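Putative phosphomethylpyrimidine kinase (PDB 3MBH) probably phosphorylates pyridoxal and related vitamin B6 forms with ATP, as a member of the ribokinase-like family, and holds pyridoxal in its pocket. Local coordinates at residues A12-S17 with T25-I30; G20-T25 with S47-Y52; L31-F36 with K274-L279; P221-T226 with Q250-G255. All blocks are in the same frame, centred on the assembly; numbering follows the deposited sequence.

Interactions 1, 2 and 3 all draw on helix 24-33, interaction 2 through its N-terminal start and the loop before it, and all touch a second subunit; interaction 4 stands beside that helix, with T226 and F251 against I30. Interactions 1, 2 and 4 are buried and gather round the pyridoxal: interaction 1 brings a carboxylate to its pyridine nitrogen, interaction 2 hydrogen bonds to its hydroxyl and aldehyde, interaction 4 a carboxylate to its hydroxymethyl group. Interaction 3, at the far end of the helix, is only partly buried. Across the segments themselves no direct hydrogen bond forms in any of the four; the joins are made by methyls, rings and, in interaction 1, water.

Interaction 1: A12-S17 with T25-I30; sequences AVHDLS and TVVIPI. With PXL (3-hydroxy-5-(hydroxymethyl)-2-methylisonicotinaldehyde), chain G.
V27 sets one methyl over the ring of H14 and turns the other to A12, and this is the tight end of the contact. Its CG2 stands 3.9 Å from the H14 ring centroid, 10° off the normal, a CH-pi contact with the middle of the face. The beta-branch suits the place: with CG1 anti to the backbone N (chi1 175°) the two methyls fork, and V27 CG1 meets A12 CB at 4.0 Å, where a residue as small as alanine lets the helix lie close to the strand. Toward S17 the fit is looser. T25 CG2 approaches S17 O at 3.5 Å, but the polar link runs through water: one molecule accepts from the amides of both S17 and T25, and a second lies in hydrogen-bonding distance of S17 O and T25 OG1, whose hydroxyl also bonds to V22 O. On the ligand side D15 OD1 lies 2.6 Å from N1 of pyridoxal. D15 OD2 accepts from S17 OG at 2.9 Å, and S23 OG bonds to the same oxygen, so the two serines restrict how the carboxylate can rotate. With an alanine in place of D15, both serine hydroxyls would probably lose an acceptor and the pyridine nitrogen its close oxygen neighbour. Strand 9-17 and helix 24-33 are the first two elements of a beta-alpha-beta unit completed by the parallel strand 37-40. Y82 meets H14 edge-to-face from strand 80-83, V26 and V27 continue onto helix 223-236, and L16 and T25 pack on P42 and P40 of a second subunit.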
# COMPACT_ATOMS: atom_id res chain seq x y z
N ALA A 12 -3.88 26.42 -11.96
CA ALA A 12 -2.54 26.64 -11.47
C ALA A 12 -1.86 27.75 -12.26
O ALA A 12 -1.51 27.57 -13.44
CB ALA A 12 -1.72 25.33 -11.51
N VAL A 13 -1.74 28.91 -11.64
CA VAL A 13 -1.19 30.14 -12.25
C VAL A 13 0.30 30.28 -11.81
O VAL A 13 0.62 30.93 -10.83
CB VAL A 13 -2.03 31.40 -11.89
CG1 VAL A 13 -1.57 32.59 -12.77
CG2 VAL A 13 -3.58 31.09 -12.03
N HIS A 14 1.17 29.59 -12.55
CA HIS A 14 2.55 29.45 -12.26
C HIS A 14 3.28 29.36 -13.59
O HIS A 14 2.66 29.08 -14.62
CB HIS A 14 2.85 28.15 -11.50
CG HIS A 14 2.20 28.05 -10.15
ND1 HIS A 14 2.89 28.25 -8.99
CD2 HIS A 14 0.95 27.66 -9.79
CE1 HIS A 14 2.08 28.08 -7.95
NE2 HIS A 14 0.89 27.73 -8.41
N ASP A 15 4.58 29.57 -13.55
CA ASP A 15 5.42 29.36 -14.68
C ASP A 15 5.73 27.87 -14.98
O ASP A 15 5.53 26.97 -14.16
CB ASP A 15 6.70 30.15 -14.49
CG ASP A 15 7.58 29.54 -13.43
OD1 ASP A 15 7.43 29.94 -12.22
OD2 ASP A 15 8.34 28.59 -13.79
N LEU A 16 6.20 27.62 -16.21
CA LEU A 16 6.72 26.32 -16.64
C LEU A 16 8.20 26.47 -16.84
O LEU A 16 8.64 27.19 -17.74
CB LEU A 16 6.07 25.85 -17.92
CG LEU A 16 6.37 24.38 -18.38
CD1 LEU A 16 5.66 23.36 -17.46
CD2 LEU A 16 5.99 24.12 -19.80
N SER A 17 8.95 25.79 -15.96
CA SER A 17 10.37 25.73 -16.00
C SER A 17 10.86 24.32 -16.34
O SER A 17 10.50 23.36 -15.71
CB SER A 17 10.97 26.13 -14.65
OG SER A 17 10.96 27.52 -14.47
N THR A 25 6.06 22.23 -12.63
CA THR A 25 6.65 20.90 -12.62
C THR A 25 6.67 20.34 -11.19
O THR A 25 7.02 19.18 -11.02
CB THR A 25 8.04 20.85 -13.24
OG1 THR A 25 8.91 21.79 -12.59
CG2 THR A 25 7.98 21.16 -14.71
N VAL A 26 6.26 21.14 -10.20
CA VAL A 26 6.06 20.65 -8.83
C VAL A 26 4.55 20.54 -8.55
O VAL A 26 4.08 19.55 -7.99
CB VAL A 26 6.81 21.64 -7.89
CG1 VAL A 26 6.31 21.61 -6.49
CG2 VAL A 26 8.36 21.34 -7.95
N VAL A 27 3.79 21.57 -8.91
CA VAL A 27 2.37 21.67 -8.63
C VAL A 27 1.58 20.57 -9.31
O VAL A 27 0.70 19.97 -8.72
CB VAL A 27 1.81 23.05 -9.09
CG1 VAL A 27 0.29 23.12 -8.91
CG2 VAL A 27 2.50 24.20 -8.33
N ILE A 28 1.91 20.26 -10.57
CA ILE A 28 1.17 19.23 -11.31
C ILE A 28 1.34 17.81 -10.68
O ILE A 28 0.34 17.19 -10.30
CB ILE A 28 1.49 19.24 -12.83
CG1 ILE A 28 0.92 20.50 -13.47
CG2 ILE A 28 0.93 18.00 -13.49
CD1 ILE A 28 1.54 20.82 -14.91
N PRO A 29 2.56 17.34 -10.50
CA PRO A 29 2.71 15.99 -9.90
C PRO A 29 2.15 15.84 -8.48
O PRO A 29 1.53 14.81 -8.15
CB PRO A 29 4.23 15.75 -9.89
CG PRO A 29 4.85 16.93 -10.38
CD PRO A 29 3.86 17.93 -10.86
N ILE A 30 2.35 16.86 -7.64
CA ILE A 30 1.88 16.77 -6.26
C ILE A 30 0.33 16.75 -6.22
O ILE A 30 -0.27 15.83 -5.67
CB ILE A 30 2.40 17.91 -5.43
CG1 ILE A 30 3.92 17.71 -5.24
CG2 ILE A 30 1.59 17.99 -4.06
CD1 ILE A 30 4.62 18.84 -4.40
OP4 PXL G . 8.32 29.53 -6.57
C5A PXL G . 9.73 29.60 -6.75
C5 PXL G . 10.02 29.87 -8.24
C6 PXL G . 9.13 29.68 -9.27
N1 PXL G . 9.45 29.97 -10.54
C2 PXL G . 10.64 30.41 -10.98
C3 PXL G . 11.68 30.62 -9.97
C4 PXL G . 11.33 30.37 -8.55
C4A PXL G . 12.26 30.48 -7.44
O4A PXL G . 13.40 30.56 -7.80
O3 PXL G . 12.91 31.11 -10.24
C2A PXL G . 10.78 30.60 -12.48
O HOH W 1 7.79 24.50 -13.75
O HOH W 2 11.25 21.46 -13.91

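Interaction 2: G20-T25 with S47-Y52. With PXL (3-hydroxy-5-(hydroxymethyl)-2-methylisonicotinaldehyde), chain G.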
# COMPACT_ATOMS: atom_id res chain seq x y z
N GLY A 20 15.08 22.24 -12.68
CA GLY A 20 14.78 22.67 -11.36
C GLY A 20 13.42 22.15 -11.02
O GLY A 20 12.60 21.83 -11.89
N ARG A 21 13.13 22.08 -9.74
CA ARG A 21 11.82 21.64 -9.35
C ARG A 21 11.08 22.81 -8.71
O ARG A 21 11.10 22.98 -7.50
CB ARG A 21 11.92 20.44 -8.44
CG ARG A 21 12.52 19.22 -9.10
CD ARG A 21 12.57 18.12 -8.08
NE ARG A 21 12.83 16.79 -8.62
CZ ARG A 21 14.02 16.26 -8.84
NH1 ARG A 21 15.13 16.95 -8.65
NH2 ARG A 21 14.09 15.00 -9.27
N VAL A 22 10.44 23.62 -9.56
CA VAL A 22 9.71 24.79 -9.14
C VAL A 22 8.37 24.77 -9.87
O VAL A 22 8.18 24.02 -10.83
CB VAL A 22 10.43 26.11 -9.47
CG1 VAL A 22 11.74 26.24 -8.63
CG2 VAL A 22 10.70 26.26 -11.02
N SER A 23 7.47 25.59 -9.40
CA SER A 23 6.31 26.02 -10.18
C SER A 23 5.51 24.83 -10.79
O SER A 23 5.22 23.85 -10.08
CB SER A 23 6.73 27.08 -11.20
OG SER A 23 7.73 26.62 -12.10
N LEU A 24 5.09 24.89 -12.05
CA LEU A 24 4.19 23.84 -12.57
C LEU A 24 4.76 22.39 -12.49
O LEU A 24 3.99 21.43 -12.30
CB LEU A 24 3.74 24.14 -14.03
CG LEU A 24 2.78 25.32 -14.14
CD1 LEU A 24 2.58 25.65 -15.68
CD2 LEU A 24 1.47 25.09 -13.42
N THR A 25 6.06 22.23 -12.63
CA THR A 25 6.65 20.90 -12.62
C THR A 25 6.67 20.34 -11.19
O THR A 25 7.02 19.18 -11.02
CB THR A 25 8.04 20.85 -13.24
OG1 THR A 25 8.91 21.79 -12.59
CG2 THR A 25 7.98 21.16 -14.71
N SER A 47 13.83 27.89 -19.24
CA SER A 47 14.67 26.72 -19.34
C SER A 47 14.88 26.05 -17.96
O SER A 47 15.08 24.80 -17.86
CB SER A 47 16.03 27.12 -19.92
OG SER A 47 16.72 28.08 -19.12
N ASN A 48 14.86 26.89 -16.93
CA ASN A 48 15.18 26.49 -15.57
C ASN A 48 14.86 27.64 -14.62
O ASN A 48 14.71 28.78 -15.07
CB ASN A 48 16.66 26.12 -15.46
CG ASN A 48 17.61 27.17 -16.04
OD1 ASN A 48 18.10 27.03 -17.17
ND2 ASN A 48 17.93 28.19 -15.24
N HIS A 49 14.85 27.38 -13.32
CA HIS A 49 14.49 28.44 -12.39
C HIS A 49 15.55 29.55 -12.36
O HIS A 49 16.68 29.38 -12.87
CB HIS A 49 14.14 27.90 -10.97
CG HIS A 49 15.29 27.23 -10.27
ND1 HIS A 49 16.47 27.86 -9.98
CD2 HIS A 49 15.42 25.96 -9.83
CE1 HIS A 49 17.28 27.01 -9.38
NE2 HIS A 49 16.67 25.84 -9.28
N THR A 50 15.18 30.69 -11.77
CA THR A 50 16.04 31.89 -11.78
C THR A 50 17.12 31.95 -10.69
O THR A 50 17.81 32.96 -10.55
CB THR A 50 15.17 33.16 -11.71
OG1 THR A 50 14.45 33.18 -10.47
CG2 THR A 50 14.19 33.20 -12.88
N GLN A 51 17.29 30.88 -9.92
CA GLN A 51 18.42 30.79 -8.99
C GLN A 51 19.63 30.06 -9.59
O GLN A 51 20.67 29.92 -8.98
CB GLN A 51 17.97 30.17 -7.67
CG GLN A 51 16.83 30.96 -6.98
CD GLN A 51 16.52 30.47 -5.58
OE1 GLN A 51 17.41 30.47 -4.72
NE2 GLN A 51 15.25 30.10 -5.31
N TYR A 52 19.50 29.57 -10.82
CA TYR A 52 20.68 29.23 -11.60
C TYR A 52 21.33 30.54 -12.13
O TYR A 52 20.70 31.62 -12.21
CB TYR A 52 20.28 28.30 -12.77
CG TYR A 52 20.09 26.82 -12.40
CD1 TYR A 52 21.18 26.00 -12.24
CD2 TYR A 52 18.84 26.28 -12.24
CE1 TYR A 52 21.03 24.67 -11.93
CE2 TYR A 52 18.66 24.95 -11.91
CZ TYR A 52 19.75 24.15 -11.77
OH TYR A 52 19.58 22.85 -11.47
OP4 PXL G . 8.32 29.53 -6.57
C5A PXL G . 9.73 29.60 -6.75
C5 PXL G . 10.02 29.87 -8.24
C6 PXL G . 9.13 29.68 -9.27
N1 PXL G . 9.45 29.97 -10.54
C2 PXL G . 10.64 30.41 -10.98
C3 PXL G . 11.68 30.62 -9.97
C4 PXL G . 11.33 30.37 -8.55
C4A PXL G . 12.26 30.48 -7.44
O4A PXL G . 13.40 30.56 -7.80
O3 PXL G . 12.91 31.11 -10.24
C2A PXL G . 10.78 30.60 -12.48
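V22 and H49 cross at about a right angle, the valine presenting its methyls to the base of the histidine. V22 CG1 lies 3.7 Å from H49 CB and approaches the imidazole obliquely, while the valine's CB is 3.8 Å from C6 of pyridoxal; a compact branched residue can thus fill the angle between histidine and ligand. H49 CG sits between its own backbone N and carbonyl carbon (chi1 63°), which folds the ring back over the turn that follows. There Q51 N donates to H49 ND1 at 3.1 Å, in the ring plane, and Y52 CD2 rests over one face, offset toward the rim. The other ring nitrogen, NE2, bonds to R267 O, so the imidazole is held at both nitrogens and its rotation is fixed. G20 comes in beside the same ring, its CA 3.7 Å from H49 CD2; a side chain here would run into the imidazole, and the backbone angles of G20 likewise favour a residue without one. Beyond the histidine the polar groups turn to the ligand. Pyridoxal O3 is gripped twice, by T50 N at 2.8 Å with a nearly straight N-H (166°) and by T50 OG1 at 2.6 Å, and Q51, extended beyond CG, reaches O4A with NE2 at 3.1 Å. The type I turn from H49 to Y52 thus presents a backbone amide, a hydroxyl and a carboxamide in succession, with V22 supplying an apolar surface, and together they form part of the vitamin-binding pocket of a pyridoxal kinase-like member of the ribokinase clan.

Interaction 3: L31-F36 with K274-L279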
# COMPACT_ATOMS: atom_id res chain seq x y z
N LEU A 31 -0.30 17.74 -6.82
CA LEU A 31 -1.75 17.83 -6.74
C LEU A 31 -2.41 16.67 -7.50
O LEU A 31 -3.39 16.16 -7.03
CB LEU A 31 -2.29 19.21 -7.17
CG LEU A 31 -1.96 20.37 -6.20
CD1 LEU A 31 -2.22 21.73 -6.82
CD2 LEU A 31 -2.75 20.23 -4.87
N SER A 32 -1.88 16.24 -8.66
CA SER A 32 -2.43 15.07 -9.34
C SER A 32 -2.36 13.84 -8.42
O SER A 32 -3.32 13.08 -8.33
CB SER A 32 -1.65 14.69 -10.60
OG SER A 32 -1.51 15.78 -11.47
N SER A 33 -1.22 13.64 -7.77
CA SER A 33 -1.03 12.52 -6.83
C SER A 33 -2.07 12.61 -5.72
O SER A 33 -2.62 11.59 -5.30
CB SER A 33 0.39 12.52 -6.26
OG SER A 33 1.33 12.33 -7.31
N MSE A 34 -2.40 13.82 -5.31
CA MSE A 34 -3.34 14.02 -4.23
C MSE A 34 -4.78 13.93 -4.72
O MSE A 34 -5.70 14.04 -3.91
CB MSE A 34 -3.09 15.32 -3.52
CG MSE A 34 -1.70 15.31 -2.79
SE MSE A 34 -1.33 16.94 -1.83
CE MSE A 34 -2.30 16.48 -0.23
N GLY A 35 -4.98 13.70 -6.01
CA GLY A 35 -6.32 13.41 -6.51
C GLY A 35 -7.01 14.52 -7.25
O GLY A 35 -8.19 14.40 -7.55
N PHE A 36 -6.28 15.58 -7.60
CA PHE A 36 -6.87 16.77 -8.21
C PHE A 36 -6.35 16.91 -9.61
O PHE A 36 -5.20 16.56 -9.85
CB PHE A 36 -6.53 18.01 -7.39
CG PHE A 36 -6.99 17.89 -5.98
CD1 PHE A 36 -8.35 18.00 -5.69
CD2 PHE A 36 -6.11 17.57 -4.96
CE1 PHE A 36 -8.80 17.81 -4.40
CE2 PHE A 36 -6.55 17.38 -3.70
CZ PHE A 36 -7.89 17.51 -3.40
N LYS A 274 11.17 10.74 -5.75
CA LYS A 274 11.58 9.71 -4.86
C LYS A 274 10.66 9.62 -3.66
O LYS A 274 10.52 8.54 -3.07
CB LYS A 274 13.04 9.99 -4.46
CG LYS A 274 13.75 8.93 -3.78
CD LYS A 274 14.26 7.82 -4.66
CE LYS A 274 14.74 6.70 -3.66
NZ LYS A 274 15.24 5.51 -4.32
N VAL A 275 9.95 10.69 -3.30
CA VAL A 275 9.11 10.62 -2.09
C VAL A 275 7.63 10.81 -2.35
O VAL A 275 6.82 10.79 -1.43
CB VAL A 275 9.58 11.62 -1.04
CG1 VAL A 275 11.00 11.20 -0.55
CG2 VAL A 275 9.55 13.09 -1.57
N LEU A 276 7.26 10.94 -3.60
CA LEU A 276 5.90 11.29 -3.95
C LEU A 276 4.85 10.28 -3.41
O LEU A 276 3.78 10.68 -2.95
CB LEU A 276 5.82 11.39 -5.48
CG LEU A 276 4.65 12.06 -6.19
CD1 LEU A 276 4.47 13.51 -5.74
CD2 LEU A 276 4.90 11.96 -7.72
N HIS A 277 5.16 9.00 -3.40
CA HIS A 277 4.20 8.06 -2.89
C HIS A 277 4.04 8.10 -1.39
O HIS A 277 3.21 7.38 -0.87
CB HIS A 277 4.48 6.64 -3.44
CG HIS A 277 4.39 6.61 -4.94
ND1 HIS A 277 3.26 6.20 -5.61
CD2 HIS A 277 5.26 7.03 -5.90
CE1 HIS A 277 3.46 6.32 -6.92
NE2 HIS A 277 4.66 6.84 -7.12
N ASN A 278 4.77 8.95 -0.68
CA ASN A 278 4.54 9.09 0.75
C ASN A 278 3.53 10.14 1.13
O ASN A 278 3.17 10.23 2.30
CB ASN A 278 5.86 9.32 1.49
CG ASN A 278 6.82 8.20 1.25
OD1 ASN A 278 6.46 7.02 1.35
ND2 ASN A 278 8.02 8.54 0.89
N LEU A 279 3.00 10.86 0.16
CA LEU A 279 1.96 11.87 0.45
C LEU A 279 0.74 11.31 1.13
O LEU A 279 0.01 12.00 1.81
CB LEU A 279 1.47 12.57 -0.82
CG LEU A 279 2.25 13.74 -1.33
CD1 LEU A 279 1.77 14.12 -2.74
CD2 LEU A 279 2.11 14.86 -0.33
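L279 gives up the most surface here, driving one methyl between S33 and M34. Its CD1 lies 3.7 Å from CG of M34, modelled as selenomethionine, and 4.1 Å from CB of S33. The side chains of M34 and L279 cross at about a right angle, so a single branch of the leucine meets the methylene part of the longer chain. The first torsion of M34 sets CG beside the backbone N (chi1 -65°), where it faces L279 CD1, and the slim unbranched methylene leaves room for the methyl. S33 is the small partner: in the conformer considered its OG lies 3.5 Å from L276 CG and bonds back to P29 O one turn earlier, though a second modelled conformer makes that placement less certain. These residues stand at the C-terminal end of helix 24-33, which closes in a Schellman motif. F36 N bonds to L31 O at 3.0 Å and G35 N to S32 O at 2.9 Å, with G35 at positive phi, where glycine is at ease. Opposite, L279 N bonds to L276 O at 3.2 Å, keeping both leucines on one short turn after helix 272-275. L279 also packs on F251 and V230 of two further helices. H277 NE2 bonds to S33 O of a second subunit; this histidine and D280 are zinc ligands in a crystal structure of the protein, though no zinc is bound to this chain here.

Interaction 4: P221-T226 with Q250-G255. With PXL (3-hydroxy-5-(hydroxymethyl)-2-methylisonicotinaldehyde), chain G.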
# COMPACT_ATOMS: atom_id res chain seq x y z
N PRO A 221 15.67 25.41 -4.01
CA PRO A 221 14.75 26.22 -4.75
C PRO A 221 13.50 25.43 -5.05
O PRO A 221 13.59 24.21 -5.32
CB PRO A 221 15.51 26.51 -6.03
CG PRO A 221 16.93 26.55 -5.56
CD PRO A 221 16.95 25.30 -4.72
N GLY A 222 12.36 26.11 -4.93
CA GLY A 222 11.05 25.56 -5.19
C GLY A 222 10.41 24.86 -4.02
O GLY A 222 9.35 24.29 -4.16
N THR A 223 11.04 24.89 -2.85
CA THR A 223 10.41 24.25 -1.68
C THR A 223 9.13 24.96 -1.24
O THR A 223 8.25 24.34 -0.66
CB THR A 223 11.39 24.19 -0.53
OG1 THR A 223 12.49 23.33 -0.88
CG2 THR A 223 10.69 23.68 0.73
N GLY A 224 9.02 26.26 -1.53
CA GLY A 224 7.76 26.98 -1.31
C GLY A 224 6.62 26.48 -2.21
O GLY A 224 5.48 26.44 -1.80
N ASP A 225 6.96 26.09 -3.44
CA ASP A 225 6.00 25.51 -4.33
C ASP A 225 5.58 24.13 -3.85
O ASP A 225 4.39 23.78 -3.91
CB ASP A 225 6.51 25.48 -5.77
CG ASP A 225 6.88 26.86 -6.30
OD1 ASP A 225 6.12 27.85 -6.10
OD2 ASP A 225 7.97 26.94 -6.91
N THR A 226 6.51 23.34 -3.34
CA THR A 226 6.16 22.02 -2.79
C THR A 226 5.30 22.20 -1.55
O THR A 226 4.25 21.57 -1.41
CB THR A 226 7.41 21.21 -2.42
OG1 THR A 226 8.12 20.91 -3.60
CG2 THR A 226 7.04 19.91 -1.69
N GLN A 250 6.52 17.50 6.69
CA GLN A 250 7.07 16.15 6.70
C GLN A 250 7.43 15.67 5.30
O GLN A 250 8.46 15.03 5.13
CB GLN A 250 6.14 15.20 7.46
CG GLN A 250 6.20 15.64 8.97
CD GLN A 250 5.35 14.80 9.88
OE1 GLN A 250 5.25 13.58 9.67
NE2 GLN A 250 4.70 15.44 10.88
N PHE A 251 6.64 16.04 4.31
CA PHE A 251 6.90 15.68 2.92
C PHE A 251 8.18 16.32 2.48
O PHE A 251 9.03 15.65 1.94
CB PHE A 251 5.75 16.11 2.01
CG PHE A 251 5.91 15.69 0.59
CD1 PHE A 251 5.82 14.34 0.25
CD2 PHE A 251 6.14 16.63 -0.41
CE1 PHE A 251 5.96 13.95 -1.10
CE2 PHE A 251 6.23 16.25 -1.72
CZ PHE A 251 6.16 14.90 -2.07
N ILE A 252 8.34 17.60 2.76
CA ILE A 252 9.56 18.33 2.40
C ILE A 252 10.79 17.76 3.11
O ILE A 252 11.84 17.65 2.50
CB ILE A 252 9.45 19.85 2.71
CG1 ILE A 252 8.42 20.49 1.77
CG2 ILE A 252 10.83 20.55 2.56
CD1 ILE A 252 7.95 21.86 2.27
N LEU A 253 10.66 17.41 4.38
CA LEU A 253 11.78 16.82 5.12
C LEU A 253 12.27 15.55 4.47
O LEU A 253 13.46 15.36 4.30
CB LEU A 253 11.43 16.54 6.59
CG LEU A 253 12.51 15.97 7.51
CD1 LEU A 253 13.82 16.81 7.47
CD2 LEU A 253 11.97 15.87 8.99
N GLN A 254 11.32 14.72 4.06
CA GLN A 254 11.61 13.47 3.36
C GLN A 254 12.29 13.71 2.05
O GLN A 254 13.24 13.03 1.74
CB GLN A 254 10.32 12.67 3.14
CG GLN A 254 9.77 12.21 4.38
CD GLN A 254 8.56 11.39 4.15
OE1 GLN A 254 8.70 10.17 3.99
NE2 GLN A 254 7.38 12.03 4.03
N GLY A 255 11.78 14.69 1.30
CA GLY A 255 12.40 15.12 0.05
C GLY A 255 13.82 15.66 0.19
O GLY A 255 14.63 15.48 -0.70
OP4 PXL G . 8.32 29.53 -6.57
C5A PXL G . 9.73 29.60 -6.75
C5 PXL G . 10.02 29.87 -8.24
C6 PXL G . 9.13 29.68 -9.27
N1 PXL G . 9.45 29.97 -10.54
C2 PXL G . 10.64 30.41 -10.98
C3 PXL G . 11.68 30.62 -9.97
C4 PXL G . 11.33 30.37 -8.55
C4A PXL G . 12.26 30.48 -7.44
O4A PXL G . 13.40 30.56 -7.80
O3 PXL G . 12.91 31.11 -10.24
C2A PXL G . 10.78 30.60 -12.48
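Helices 223-236 and 241-257 come nearest at T226 and I252, whose CA atoms are 7.2 Å apart. The first is led in by PGTGD, with the GTGD motif of ribokinase-like kinases: G222, at positive phi, is at the N-cap, and its O accepts from T226 N at 3.1 Å. T226 and T223, one turn apart, turn their methyls to the second helix. With T226 OG1 beside the backbone N (chi1 -66°), CG2 falls anti to N and meets the F251 ring at its edge, in the plane, 3.6 Å from F251 CD2; it also lies 3.8 Å from I252 CG1. Threonine suits the place because one branch is apolar and slim while the hydroxyl points another way. T223 CG2 sits 3.6 Å from I252 CG2 in one of two modelled conformers, while T223 OG1 bonds to Y220 O. I252, branched and long, lies against both threonines, whereas F251 continues to I30 and V275. D225 is on the pocket side. In ribokinase relatives the aspartate of this motif is the general base, and its place here is consistent with that role. Its OD2 takes a bond from pyridoxal OP4 at 2.6 Å and a second from S23 N. A leucine in place of D225 would probably leave both the pyridoxal hydroxymethyl group and the S23 amide without their acceptor. D225 OD1 lies 2.8 Å from the same OP4.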